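Local coordinates for NAD-dependent deacetylase 2 (Archaeoglobus fulgidus, PDB 1S7G), which removes acetyl groups from protein lysines, among them the N-terminal lysine of the chromatin protein Alba, consuming NAD and forming O-acetyl-ADP-ribose, at residues Val19-Ala24 against Phe187-Ser192. Sequence-based numbering, arbitrary orientation.
With NAD (nicotinamide-adenine-dinucleotide), chain L.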
# COMPACT_ATOMS: atom_id res chain seq x y z
N VAL A 19 3.79 -3.81 -8.13
CA VAL A 19 2.39 -3.72 -7.71
C VAL A 19 1.49 -4.22 -8.85
O VAL A 19 1.79 -4.01 -10.03
CB VAL A 19 2.01 -2.26 -7.35
CG1 VAL A 19 0.56 -2.19 -6.92
CG2 VAL A 19 2.90 -1.77 -6.23
N VAL A 20 0.40 -4.88 -8.51
CA VAL A 20 -0.52 -5.40 -9.51
C VAL A 20 -1.91 -4.77 -9.33
O VAL A 20 -2.48 -4.83 -8.24
CB VAL A 20 -0.66 -6.93 -9.40
CG1 VAL A 20 -1.56 -7.46 -10.48
CG2 VAL A 20 0.71 -7.59 -9.48
N PHE A 21 -2.43 -4.16 -10.39
CA PHE A 21 -3.77 -3.56 -10.31
C PHE A 21 -4.68 -4.47 -11.11
O PHE A 21 -4.39 -4.79 -12.25
CB PHE A 21 -3.79 -2.17 -10.94
CG PHE A 21 -5.16 -1.54 -10.96
CD1 PHE A 21 -5.59 -0.75 -9.91
CD2 PHE A 21 -6.04 -1.80 -12.02
CE1 PHE A 21 -6.88 -0.23 -9.89
CE2 PHE A 21 -7.34 -1.29 -12.01
CZ PHE A 21 -7.76 -0.50 -10.95
N THR A 22 -5.80 -4.88 -10.52
CA THR A 22 -6.71 -5.78 -11.21
C THR A 22 -8.15 -5.29 -11.28
O THR A 22 -8.63 -4.62 -10.38
CB THR A 22 -6.71 -7.19 -10.56
OG1 THR A 22 -7.28 -7.12 -9.25
CG2 THR A 22 -5.29 -7.70 -10.44
N GLY A 23 -8.81 -5.63 -12.38
CA GLY A 23 -10.19 -5.24 -12.58
C GLY A 23 -11.03 -6.49 -12.75
O GLY A 23 -10.52 -7.60 -12.61
N ALA A 24 -12.31 -6.31 -13.07
CA ALA A 24 -13.24 -7.42 -13.25
C ALA A 24 -12.76 -8.50 -14.22
O ALA A 24 -13.16 -9.66 -14.10
CB ALA A 24 -14.59 -6.90 -13.71
N PHE A 187 4.76 -1.73 -12.33
CA PHE A 187 3.32 -1.61 -12.16
C PHE A 187 2.62 -2.40 -13.26
O PHE A 187 2.72 -2.06 -14.43
CB PHE A 187 2.92 -0.12 -12.23
CG PHE A 187 1.47 0.15 -11.88
CD1 PHE A 187 1.09 0.40 -10.56
CD2 PHE A 187 0.49 0.15 -12.87
CE1 PHE A 187 -0.24 0.66 -10.23
CE2 PHE A 187 -0.86 0.41 -12.55
CZ PHE A 187 -1.22 0.66 -11.23
N MET A 188 1.89 -3.45 -12.87
CA MET A 188 1.19 -4.30 -13.84
C MET A 188 -0.33 -4.28 -13.71
O MET A 188 -0.87 -4.47 -12.63
CB MET A 188 1.71 -5.74 -13.73
CG MET A 188 1.02 -6.75 -14.64
SD MET A 188 1.93 -8.34 -14.75
CE MET A 188 1.28 -9.24 -13.32
N VAL A 189 -1.01 -4.05 -14.82
CA VAL A 189 -2.47 -4.02 -14.85
C VAL A 189 -2.97 -5.34 -15.44
O VAL A 189 -2.46 -5.81 -16.45
CB VAL A 189 -3.00 -2.86 -15.72
CG1 VAL A 189 -4.50 -2.97 -15.86
CG2 VAL A 189 -2.65 -1.52 -15.08
N VAL A 190 -3.98 -5.93 -14.80
CA VAL A 190 -4.53 -7.19 -15.28
C VAL A 190 -6.05 -7.14 -15.28
O VAL A 190 -6.67 -6.99 -14.23
CB VAL A 190 -4.08 -8.38 -14.39
CG1 VAL A 190 -4.63 -9.68 -14.95
CG2 VAL A 190 -2.56 -8.45 -14.32
N GLY A 191 -6.65 -7.26 -16.46
CA GLY A 191 -8.10 -7.26 -16.56
C GLY A 191 -8.88 -6.02 -16.14
O GLY A 191 -9.89 -6.13 -15.45
N SER A 192 -8.41 -4.85 -16.54
CA SER A 192 -9.12 -3.61 -16.23
C SER A 192 -9.14 -2.73 -17.47
O SER A 192 -8.13 -2.62 -18.16
CB SER A 192 -8.44 -2.84 -15.09
OG SER A 192 -9.03 -1.56 -14.95
PA NAD L . -14.24 -3.35 -16.83
O1A NAD L . -14.29 -2.01 -17.26
O2A NAD L . -15.47 -4.08 -17.01
O5B NAD L . -12.98 -3.94 -17.53
C5B NAD L . -12.51 -5.35 -17.49
C4B NAD L . -11.47 -5.49 -18.61
O4B NAD L . -10.98 -6.86 -18.56
C3B NAD L . -12.00 -5.27 -20.10
O3B NAD L . -11.18 -4.18 -20.62
C2B NAD L . -11.82 -6.58 -20.86
O2B NAD L . -11.38 -6.56 -22.19
C1B NAD L . -10.87 -7.37 -19.89
N9A NAD L . -11.14 -8.83 -19.78
C8A NAD L . -12.27 -9.64 -19.90
N7A NAD L . -12.00 -10.93 -19.70
C5A NAD L . -10.68 -11.06 -19.44
C6A NAD L . -9.69 -12.22 -19.10
N6A NAD L . -10.00 -13.43 -19.02
N1A NAD L . -8.32 -11.87 -18.87
C2A NAD L . -7.77 -10.56 -18.94
N3A NAD L . -8.67 -9.45 -19.26
C4A NAD L . -10.11 -9.73 -19.49
O3 NAD L . -13.82 -3.48 -15.35
PN NAD L . -12.91 -2.65 -14.43
O1N NAD L . -11.80 -2.23 -15.21
O2N NAD L . -12.69 -3.52 -13.25
O5D NAD L . -13.86 -1.29 -14.13
C5D NAD L . -15.06 -1.48 -13.33
C4D NAD L . -15.71 -0.24 -12.78
O4D NAD L . -15.69 0.96 -13.69
C3D NAD L . -17.23 -0.49 -12.44
O3D NAD L . -17.58 0.08 -11.12
C2D NAD L . -18.04 0.14 -13.68
O2D NAD L . -19.39 0.58 -13.39
C1D NAD L . -17.05 1.28 -14.23
N1N NAD L . -16.99 1.38 -15.76
C2N NAD L . -17.78 2.52 -16.38
C3N NAD L . -17.76 2.74 -17.80
C7N NAD L . -18.58 3.85 -18.47
O7N NAD L . -18.38 4.12 -19.74
N7N NAD L . -19.54 4.48 -17.73
C4N NAD L . -16.87 1.78 -18.72
C5N NAD L . -16.07 0.61 -18.10
C6N NAD L . -16.15 0.43 -16.62
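Val19-Thr22 and Phe187-Val190 run side by side as neighbouring parallel strands at the centre of the sirtuin Rossmann-fold sheet, their axes 4.7 Å apart at closest and joined by four backbone hydrogen bonds. Phe21, paired with Val189, bonds to the residues on either side of it: its N gives to Met188 O at 2.7 Å and its O takes Val190 N. The last, from Gly23 N to Val190 O, lies where the first strand has just given way to the loop that holds NAD.

On the face toward helix 202-209, Phe21 and Phe187 pack together. Phe21 CB rests against Phe187 CZ at 3.8 Å; with CG anti to the backbone N (chi1 177°), the ring itself runs on toward the cofactor end. There the ring's edge meets Ser192, with CB in the ring plane and 3.6 Å from CE2. A serine here would keep CB against Phe187 but lack the ring, so Ser192 would probably lose the aromatic edge beside its CB and a gap would be likely to open beside Leu202. On the opposite face, Val20 CG1 touches Val190 CG2 at 4.1 Å, and helix 235-250 covers Met188 and Val190.

Past the strands, both loops take up the nicotinamide-side phosphate of NAD. Ala24 N donates to O2N at 2.8 Å, while Ser192 OG, which also accepts from Leu194 N, donates to O1N at 2.9 Å.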